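Local coordinates for protein putative mandelate racemase/muconate lactonizing enzyme (PDB 3DDM) that belongs to the mandelate racemase/muconate lactonizing enzyme family of the enolase superfamily, pairing an N-terminal alpha+beta domain with a TIM-type barrel, at residues A13-H18 with R71-V76; V41-E46 with A118-A123; V19-V24 with G65-A70. The protein carries 1 engineered substitution. One frame throughout, in Å; residues are numbered along the deposited sequence.

Interaction 1 (A13-H18 with R71-V76); sequences ARVRAH and RLVETV
Val-73 is the first residue of 71-76 to meet the strand; Arg-71 and Leu-72 before it pack against the second subunit. Its CG1 methyl lies 3.9 Å from CG1 of Val-15, the two side chains crossing at about a right angle, and the same methyl is 4.3 Å from CB of Ala-17. One branch of Val-73 therefore serves two strand residues that alternate onto the same face of the sheet. Behind this pair, Leu-120 of helix 110-131 packs on both valines and continues the apolar side of the contact.

Glu-74 follows and works at the strand's edge. With CG anti to its carbonyl carbon (chi1 -61°) and the chain extended beyond, the side chain leaves the helix as a straight arm and carries its carboxylate to the strand backbone. There OE2 accepts the amide hydrogen of Ala-17, N to OE2 3.2 Å, at an N-H...O angle of 172°. The bond is nearly straight from the donor's side, yet the amide approaches from well above the carboxylate plane, 56° out of it. The methylene portion is used too, since CG packs 4.0 Å from CB of Ala-17. Arg-16 and Glu-44 exchange backbone bonds on the inner side of this strand, whereas the amide of Ala-17 points outward, so Glu-74 satisfies a donor on a strand that is outermost within this chain's sheet. Arg-16 NE stays 4.6 Å from Glu-74 OE2, too far for a bond, though its charge may favour a carboxylate here.

Thr-75, next along, again packs on the second subunit. Strand and helix run almost antiparallel. A helix laid over a three-stranded antiparallel sheet in this way is characteristic of the N-terminal alpha+beta domain of the enolase superfamily.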
loop_
_atom_site.group_PDB
_atom_site.type_symbol
_atom_site.label_atom_id
_atom_site.label_comp_id
_atom_site.label_asym_id
_atom_site.label_seq_id
_atom_site.Cartn_x
_atom_site.Cartn_y
_atom_site.Cartn_z
ATOM N N ALA A 13 0.953 23.814 13.168
ATOM C CA ALA A 13 1.675 24.866 12.468
ATOM C C ALA A 13 2.899 24.334 11.739
ATOM O O ALA A 13 3.231 24.786 10.643
ATOM C CB ALA A 13 2.089 25.941 13.446
ATOM N N ARG A 14 3.579 23.380 12.363
ATOM C CA ARG A 14 4.771 22.782 11.783
ATOM C C ARG A 14 4.716 21.300 12.097
ATOM O O ARG A 14 4.398 20.917 13.219
ATOM C CB ARG A 14 6.024 23.421 12.387
ATOM C CG ARG A 14 7.340 22.775 11.971
ATOM C CD ARG A 14 8.539 23.581 12.488
ATOM N NE ARG A 14 9.583 22.735 13.072
ATOM C CZ ARG A 14 9.461 22.071 14.223
ATOM N NH1 ARG A 14 8.339 22.149 14.933
ATOM N NH2 ARG A 14 10.461 21.314 14.665
ATOM N N VAL A 15 5.002 20.469 11.101
ATOM C CA VAL A 15 4.971 19.017 11.278
ATOM C C VAL A 15 6.220 18.392 10.669
ATOM O O VAL A 15 6.401 18.415 9.452
ATOM C CB VAL A 15 3.729 18.407 10.597
ATOM C CG1 VAL A 15 3.716 16.907 10.797
ATOM C CG2 VAL A 15 2.466 19.035 11.154
ATOM N N ARG A 16 7.082 17.828 11.507
ATOM C CA ARG A 16 8.310 17.221 11.000
ATOM C C ARG A 16 8.430 15.745 11.333
ATOM O O ARG A 16 7.928 15.280 12.360
ATOM C CB ARG A 16 9.536 17.966 11.541
ATOM C CG ARG A 16 9.469 19.466 11.329
ATOM C CD ARG A 16 10.799 20.162 11.614
ATOM N NE ARG A 16 11.826 19.821 10.627
ATOM C CZ ARG A 16 12.965 20.495 10.460
ATOM N NH1 ARG A 16 13.233 21.559 11.217
ATOM N NH2 ARG A 16 13.834 20.103 9.532
ATOM N N ALA A 17 9.099 15.011 10.451
ATOM C CA ALA A 17 9.309 13.584 10.639
ATOM C C ALA A 17 10.804 13.312 10.670
ATOM O O ALA A 17 11.550 13.850 9.858
ATOM C CB ALA A 17 8.665 12.811 9.507
ATOM N N HIS A 18 11.244 12.490 11.617
ATOM C CA HIS A 18 12.657 12.159 11.724
ATOM C C HIS A 18 12.824 10.663 11.616
ATOM O O HIS A 18 12.119 9.902 12.284
ATOM C CB HIS A 18 13.225 12.635 13.058
ATOM C CG HIS A 18 12.860 14.044 13.391
ATOM N ND1 HIS A 18 11.774 14.363 14.178
ATOM C CD2 HIS A 18 13.391 15.220 12.985
ATOM C CE1 HIS A 18 11.651 15.674 14.243
ATOM N NE2 HIS A 18 12.617 16.219 13.527
ATOM N N ARG A 71 8.352 10.800 4.434
ATOM C CA ARG A 71 8.051 11.698 3.322
ATOM C C ARG A 71 6.551 11.940 3.246
ATOM O O ARG A 71 6.108 13.075 3.065
ATOM C CB ARG A 71 8.534 11.125 1.985
ATOM C CG ARG A 71 10.035 11.208 1.757
ATOM C CD ARG A 71 10.540 12.657 1.841
ATOM N NE ARG A 71 10.308 13.457 0.628
ATOM C CZ ARG A 71 10.422 14.787 0.568
ATOM N NH1 ARG A 71 10.761 15.485 1.653
ATOM N NH2 ARG A 71 10.210 15.422 -0.580
ATOM N N LEU A 72 5.765 10.874 3.380
ATOM C CA LEU A 72 4.311 11.006 3.333
ATOM C C LEU A 72 3.821 12.011 4.362
ATOM O O LEU A 72 2.954 12.843 4.065
ATOM C CB LEU A 72 3.627 9.658 3.590
ATOM C CG LEU A 72 3.560 8.689 2.405
ATOM C CD1 LEU A 72 2.809 7.438 2.820
ATOM C CD2 LEU A 72 2.872 9.358 1.227
ATOM N N VAL A 73 4.377 11.929 5.570
ATOM C CA VAL A 73 3.993 12.828 6.652
ATOM C C VAL A 73 4.301 14.287 6.324
ATOM O O VAL A 73 3.465 15.166 6.539
ATOM C CB VAL A 73 4.698 12.442 7.975
ATOM C CG1 VAL A 73 4.505 13.537 9.026
ATOM C CG2 VAL A 73 4.138 11.136 8.481
ATOM N N GLU A 74 5.491 14.541 5.791
ATOM C CA GLU A 74 5.886 15.905 5.461
ATOM C C GLU A 74 5.332 16.450 4.135
ATOM O O GLU A 74 5.017 17.631 4.043
ATOM C CB GLU A 74 7.418 16.030 5.486
ATOM C CG GLU A 74 8.034 15.722 6.857
ATOM C CD GLU A 74 9.553 15.935 6.921
ATOM O OE1 GLU A 74 10.271 15.442 6.018
ATOM O OE2 GLU A 74 10.031 16.581 7.884
ATOM N N THR A 75 5.189 15.608 3.117
ATOM C CA THR A 75 4.688 16.091 1.827
ATOM C C THR A 75 3.185 15.958 1.577
ATOM O O THR A 75 2.643 16.659 0.730
ATOM C CB THR A 75 5.411 15.407 0.638
ATOM O OG1 THR A 75 5.016 14.033 0.561
ATOM C CG2 THR A 75 6.921 15.474 0.813
ATOM N N VAL A 76 2.504 15.080 2.303
ATOM C CA VAL A 76 1.075 14.893 2.079
ATOM C C VAL A 76 0.166 15.221 3.258
ATOM O O VAL A 76 -0.822 15.941 3.106
ATOM C CB VAL A 76 0.796 13.450 1.621
ATOM C CG1 VAL A 76 -0.695 13.140 1.687
ATOM C CG2 VAL A 76 1.325 13.261 0.214
#

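Interaction 2 (V41-E46 with A118-A123)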
loop_
_atom_site.group_PDB
_atom_site.type_symbol
_atom_site.label_atom_id
_atom_site.label_comp_id
_atom_site.label_asym_id
_atom_site.label_seq_id
_atom_site.Cartn_x
_atom_site.Cartn_y
_atom_site.Cartn_z
ATOM N N VAL A 41 10.442 6.018 12.839
ATOM C CA VAL A 41 10.029 7.315 12.314
ATOM C C VAL A 41 9.257 8.015 13.418
ATOM O O VAL A 41 8.154 7.603 13.777
ATOM C CB VAL A 41 9.121 7.194 11.069
ATOM C CG1 VAL A 41 8.685 8.574 10.616
ATOM C CG2 VAL A 41 9.863 6.513 9.947
ATOM N N LEU A 42 9.860 9.055 13.980
ATOM C CA LEU A 42 9.222 9.818 15.044
ATOM C C LEU A 42 8.666 11.099 14.435
ATOM O O LEU A 42 9.286 11.707 13.559
ATOM C CB LEU A 42 10.236 10.142 16.148
ATOM C CG LEU A 42 10.981 8.952 16.782
ATOM C CD1 LEU A 42 11.910 9.454 17.891
ATOM C CD2 LEU A 42 9.987 7.938 17.340
ATOM N N VAL A 43 7.482 11.502 14.872
ATOM C CA VAL A 43 6.887 12.723 14.344
ATOM C C VAL A 43 6.592 13.699 15.462
ATOM O O VAL A 43 6.223 13.296 16.572
ATOM C CB VAL A 43 5.588 12.430 13.560
ATOM C CG1 VAL A 43 5.931 11.778 12.229
ATOM C CG2 VAL A 43 4.687 11.513 14.369
ATOM N N GLU A 44 6.794 14.981 15.172
ATOM C CA GLU A 44 6.533 16.026 16.150
ATOM C C GLU A 44 5.653 17.083 15.530
ATOM O O GLU A 44 5.998 17.658 14.507
ATOM C CB GLU A 44 7.835 16.668 16.638
ATOM C CG GLU A 44 8.662 17.339 15.556
ATOM C CD GLU A 44 9.811 18.165 16.127
ATOM O OE1 GLU A 44 9.567 19.006 17.015
ATOM O OE2 GLU A 44 10.960 17.984 15.678
ATOM N N VAL A 45 4.498 17.316 16.134
ATOM C CA VAL A 45 3.586 18.332 15.642
ATOM C C VAL A 45 3.652 19.554 16.545
ATOM O O VAL A 45 3.382 19.456 17.742
ATOM C CB VAL A 45 2.137 17.843 15.634
ATOM C CG1 VAL A 45 1.220 18.992 15.206
ATOM C CG2 VAL A 45 1.994 16.647 14.697
ATOM N N GLU A 46 4.022 20.699 15.981
ATOM C CA GLU A 46 4.092 21.922 16.763
ATOM C C GLU A 46 2.803 22.725 16.638
ATOM O O GLU A 46 2.295 22.967 15.543
ATOM C CB GLU A 46 5.260 22.804 16.337
ATOM C CG GLU A 46 5.515 23.918 17.341
ATOM C CD GLU A 46 6.570 24.895 16.884
ATOM O OE1 GLU A 46 7.646 24.437 16.438
ATOM O OE2 GLU A 46 6.328 26.121 16.978
ATOM N N ALA A 118 -1.748 7.486 11.738
ATOM C CA ALA A 118 -1.762 7.028 13.131
ATOM C C ALA A 118 -0.661 7.723 13.952
ATOM O O ALA A 118 -0.899 8.157 15.079
ATOM C CB ALA A 118 -1.587 5.504 13.188
ATOM N N GLY A 119 0.539 7.822 13.387
ATOM C CA GLY A 119 1.620 8.484 14.087
ATOM C C GLY A 119 1.287 9.935 14.419
ATOM O O GLY A 119 1.598 10.416 15.518
ATOM N N LEU A 120 0.660 10.644 13.479
ATOM C CA LEU A 120 0.288 12.040 13.700
ATOM C C LEU A 120 -0.832 12.186 14.724
ATOM O O LEU A 120 -0.921 13.216 15.406
ATOM C CB LEU A 120 -0.119 12.707 12.386
ATOM C CG LEU A 120 1.067 13.113 11.506
ATOM C CD1 LEU A 120 0.587 13.678 10.178
ATOM C CD2 LEU A 120 1.898 14.139 12.253
ATOM N N ASP A 121 -1.690 11.171 14.850
ATOM C CA ASP A 121 -2.765 11.253 15.834
ATOM C C ASP A 121 -2.167 11.100 17.233
ATOM O O ASP A 121 -2.567 11.788 18.181
ATOM C CB ASP A 121 -3.822 10.169 15.608
ATOM C CG ASP A 121 -5.066 10.387 16.469
ATOM O OD1 ASP A 121 -5.213 9.692 17.508
ATOM O OD2 ASP A 121 -5.882 11.275 16.105
ATOM N N ILE A 122 -1.206 10.190 17.353
ATOM C CA ILE A 122 -0.535 9.950 18.622
ATOM C C ILE A 122 0.122 11.249 19.106
ATOM O O ILE A 122 0.132 11.536 20.299
ATOM C CB ILE A 122 0.547 8.844 18.483
ATOM C CG1 ILE A 122 -0.118 7.475 18.310
ATOM C CG2 ILE A 122 1.475 8.874 19.681
ATOM C CD1 ILE A 122 0.858 6.340 18.052
ATOM N N ALA A 123 0.653 12.032 18.175
ATOM C CA ALA A 123 1.304 13.286 18.518
ATOM C C ALA A 123 0.306 14.390 18.885
ATOM O O ALA A 123 0.569 15.197 19.777
ATOM C CB ALA A 123 2.192 13.744 17.360
#
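Val-45 and Leu-120 meet methyl to methyl, CG2 of the valine 3.5 Å from CD2 of the leucine, with the side chains crossing at about a right angle. The same Val-45 branch also lies 3.9 Å from CB of Ala-123, one turn further along the helix, and so settles between the two. Its position follows from the torsion: CG1 is anti to the backbone N (chi1 176°), which leaves CG2 beside that N and directed at the helix.

Val-43, two residues earlier on the same face of the strand, meets main chain more than side chain. Its CG2 lies against the helix backbone at Gly-119, 3.5 Å from O and 3.7 Å from C. That carbonyl is already engaged within the helix by the amide of Ala-123. The valine's CB is also 4.3 Å from CD2 of Leu-120.

A second shell fixes these residues. On the strand, backbone bonds tie Val-43 to Gly-55 and Val-45 to Gly-53, holding the pair at the centre of the three-stranded sheet. On the helix, Leu-77 and Leu-81 of helix 65-81 close over Leu-120, so that the leucine of helix 110-131 sits between the sheet and helix 65-81. Further out, Asp-121 turns from the sheet and bonds through OD2 to Ser-289 OG, while Ile-122 packs on Leu-282. Helix 110-131 thus lies between the sheet of the N-terminal domain and parts of the barrel domain.

No hydrogen bond links the two segments and all five touching residues are buried. Cohesion across this 49° strand-helix crossing probably rests on apolar packing and the exclusion of water.

Interaction 3 (V19-V24 with G65-A70); sequences VFRYPV and GAEHRA
Arg-21 and Glu-67 form the charged part of this contact, a salt bridge in which a single nitrogen is gripped by both carboxylate oxygens. NH1 of Arg-21 stands 2.8 Å from OE1 of Glu-67, and it donates a hydrogen bond to OE2 of the same residue at 3.0 Å, entering on the syn lone pair with an N-H...O angle of 160°. Guanidinium and carboxylate are coplanar, edge facing edge. Bends in both chains make this possible, that of Glu-67 at chi2 (70°) and that of Arg-21 at chi3. NE of Arg-21 has a second acidic partner in Asp-37, so two carboxylates flank one guanidinium and would tend to stabilise its charge.

In fold terms, the first turns of helix 65-81 lie here over the edge strand of the antiparallel sheet in the N-terminal domain of an enolase-superfamily protein, the two running nearly antiparallel at 167°.

Apolar packing centres on Val-19, whose two methyls divide the helix surface between them. CG1 meets CB of Ala-66 at 3.9 Å, and CG2 meets CB of Ala-70 at 3.5 Å, one turn on.

Polar groups elsewhere on the helix reach the second subunit: Arg-69 forms a salt bridge with Glu-109 of the second subunit, and His-68 stacks on His-68 of that subunit.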
loop_
_atom_site.group_PDB
_atom_site.type_symbol
_atom_site.label_atom_id
_atom_site.label_comp_id
_atom_site.label_asym_id
_atom_site.label_seq_id
_atom_site.Cartn_x
_atom_site.Cartn_y
_atom_site.Cartn_z
ATOM N N VAL A 19 13.756 10.241 10.773
ATOM C CA VAL A 19 14.008 8.822 10.583
ATOM C C VAL A 19 15.299 8.406 11.277
ATOM O O VAL A 19 16.267 9.157 11.310
ATOM C CB VAL A 19 14.121 8.469 9.091
ATOM C CG1 VAL A 19 14.291 6.968 8.931
ATOM C CG2 VAL A 19 12.890 8.964 8.343
ATOM N N PHE A 20 15.292 7.204 11.842
ATOM C CA PHE A 20 16.448 6.658 12.534
ATOM C C PHE A 20 16.609 5.209 12.148
ATOM O O PHE A 20 15.621 4.499 11.957
ATOM C CB PHE A 20 16.275 6.751 14.046
ATOM C CG PHE A 20 16.217 8.148 14.552
ATOM C CD1 PHE A 20 14.997 8.793 14.712
ATOM C CD2 PHE A 20 17.385 8.845 14.822
ATOM C CE1 PHE A 20 14.940 10.118 15.134
ATOM C CE2 PHE A 20 17.341 10.169 15.243
ATOM C CZ PHE A 20 16.113 10.808 15.400
ATOM N N ARG A 21 17.854 4.777 12.011
ATOM C CA ARG A 21 18.131 3.396 11.665
ATOM C C ARG A 21 19.312 2.967 12.508
ATOM O O ARG A 21 20.444 3.385 12.275
ATOM C CB ARG A 21 18.444 3.255 10.169
ATOM C CG ARG A 21 17.449 3.976 9.270
ATOM C CD ARG A 21 17.462 3.451 7.841
ATOM N NE ARG A 21 16.887 2.114 7.787
ATOM C CZ ARG A 21 15.826 1.771 7.062
ATOM N NH1 ARG A 21 15.198 2.659 6.302
ATOM N NH2 ARG A 21 15.379 0.529 7.125
ATOM N N TYR A 22 19.029 2.155 13.519
ATOM C CA TYR A 22 20.062 1.658 14.408
ATOM C C TYR A 22 20.639 0.375 13.831
ATOM O O TYR A 22 19.931 -0.627 13.703
ATOM C CB TYR A 22 19.490 1.361 15.787
ATOM C CG TYR A 22 20.578 1.066 16.779
ATOM C CD1 TYR A 22 21.258 2.102 17.422
ATOM C CD2 TYR A 22 20.972 -0.246 17.038
ATOM C CE1 TYR A 22 22.302 1.840 18.298
ATOM C CE2 TYR A 22 22.019 -0.522 17.910
ATOM C CZ TYR A 22 22.676 0.527 18.537
ATOM O OH TYR A 22 23.698 0.258 19.415
ATOM N N PRO A 23 21.933 0.386 13.473
ATOM C CA PRO A 23 22.582 -0.800 12.905
ATOM C C PRO A 23 22.799 -1.884 13.951
ATOM O O PRO A 23 23.357 -1.634 15.015
ATOM C CB PRO A 23 23.890 -0.241 12.339
ATOM C CG PRO A 23 24.217 0.865 13.281
ATOM C CD PRO A 23 22.865 1.531 13.515
ATOM N N VAL A 24 22.340 -3.088 13.638
ATOM C CA VAL A 24 22.461 -4.216 14.545
ATOM C C VAL A 24 23.568 -5.165 14.091
ATOM O O VAL A 24 24.424 -5.563 14.885
ATOM C CB VAL A 24 21.130 -4.979 14.620
ATOM C CG1 VAL A 24 20.739 -5.438 13.239
ATOM C CG2 VAL A 24 21.252 -6.168 15.565
ATOM N N GLY A 65 10.931 0.725 4.068
ATOM C CA GLY A 65 9.782 1.612 4.163
ATOM C C GLY A 65 9.766 2.858 5.030
ATOM O O GLY A 65 8.864 3.668 4.870
ATOM N N ALA A 66 10.739 3.037 5.921
ATOM C CA ALA A 66 10.754 4.195 6.831
ATOM C C ALA A 66 10.831 5.582 6.189
ATOM O O ALA A 66 10.097 6.487 6.571
ATOM C CB ALA A 66 11.876 4.040 7.855
ATOM N N GLU A 67 11.722 5.754 5.220
ATOM C CA GLU A 67 11.872 7.046 4.553
ATOM C C GLU A 67 10.582 7.472 3.837
ATOM O O GLU A 67 10.141 8.622 3.936
ATOM C CB GLU A 67 13.024 6.983 3.542
ATOM C CG GLU A 67 14.442 6.920 4.140
ATOM C CD GLU A 67 14.776 5.599 4.827
ATOM O OE1 GLU A 67 14.063 4.598 4.576
ATOM O OE2 GLU A 67 15.765 5.553 5.605
ATOM N N HIS A 68 9.977 6.535 3.117
ATOM C CA HIS A 68 8.754 6.826 2.389
ATOM C C HIS A 68 7.668 7.347 3.332
ATOM O O HIS A 68 6.943 8.294 3.015
ATOM C CB HIS A 68 8.257 5.562 1.680
ATOM C CG HIS A 68 7.012 5.774 0.881
ATOM N ND1 HIS A 68 6.937 6.687 -0.151
ATOM C CD2 HIS A 68 5.781 5.218 0.984
ATOM C CE1 HIS A 68 5.713 6.686 -0.648
ATOM N NE2 HIS A 68 4.992 5.804 0.023
ATOM N N ARG A 69 7.559 6.718 4.497
ATOM C CA ARG A 69 6.553 7.096 5.469
ATOM C C ARG A 69 6.791 8.483 6.034
ATOM O O ARG A 69 5.849 9.246 6.234
ATOM C CB ARG A 69 6.496 6.041 6.565
ATOM C CG ARG A 69 5.890 4.743 6.056
ATOM C CD ARG A 69 6.152 3.563 6.978
ATOM N NE ARG A 69 5.286 2.444 6.632
ATOM C CZ ARG A 69 5.308 1.812 5.465
ATOM N NH1 ARG A 69 6.163 2.178 4.516
ATOM N NH2 ARG A 69 4.457 0.822 5.238
ATOM N N ALA A 70 8.054 8.817 6.277
ATOM C CA ALA A 70 8.388 10.139 6.786
ATOM C C ALA A 70 8.069 11.150 5.687
ATOM O O ALA A 70 7.557 12.228 5.970
ATOM C CB ALA A 70 9.854 10.202 7.165
#

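In the fold
From the N terminus, strand 14-23 enters first and offers its two halves in succession to helix 65-81, whose direction is nearly reversed. Its later half, 19-24, therefore meets the helix start in interaction 3, while its earlier half, 13-18, meets the following turns in interaction 1. The wider loop of interaction 1 thus encloses that of interaction 3. Interaction 2 leaves from the middle strand, 37-46, inside both loops, and closes on helix 110-131 beyond them, crossing each. The salt bridge of Arg-14 with Glu-46, and Val-41 touching Ala-66 and Ala-70, join the three contacts, binding two helices to one sheet within the N-terminal domain.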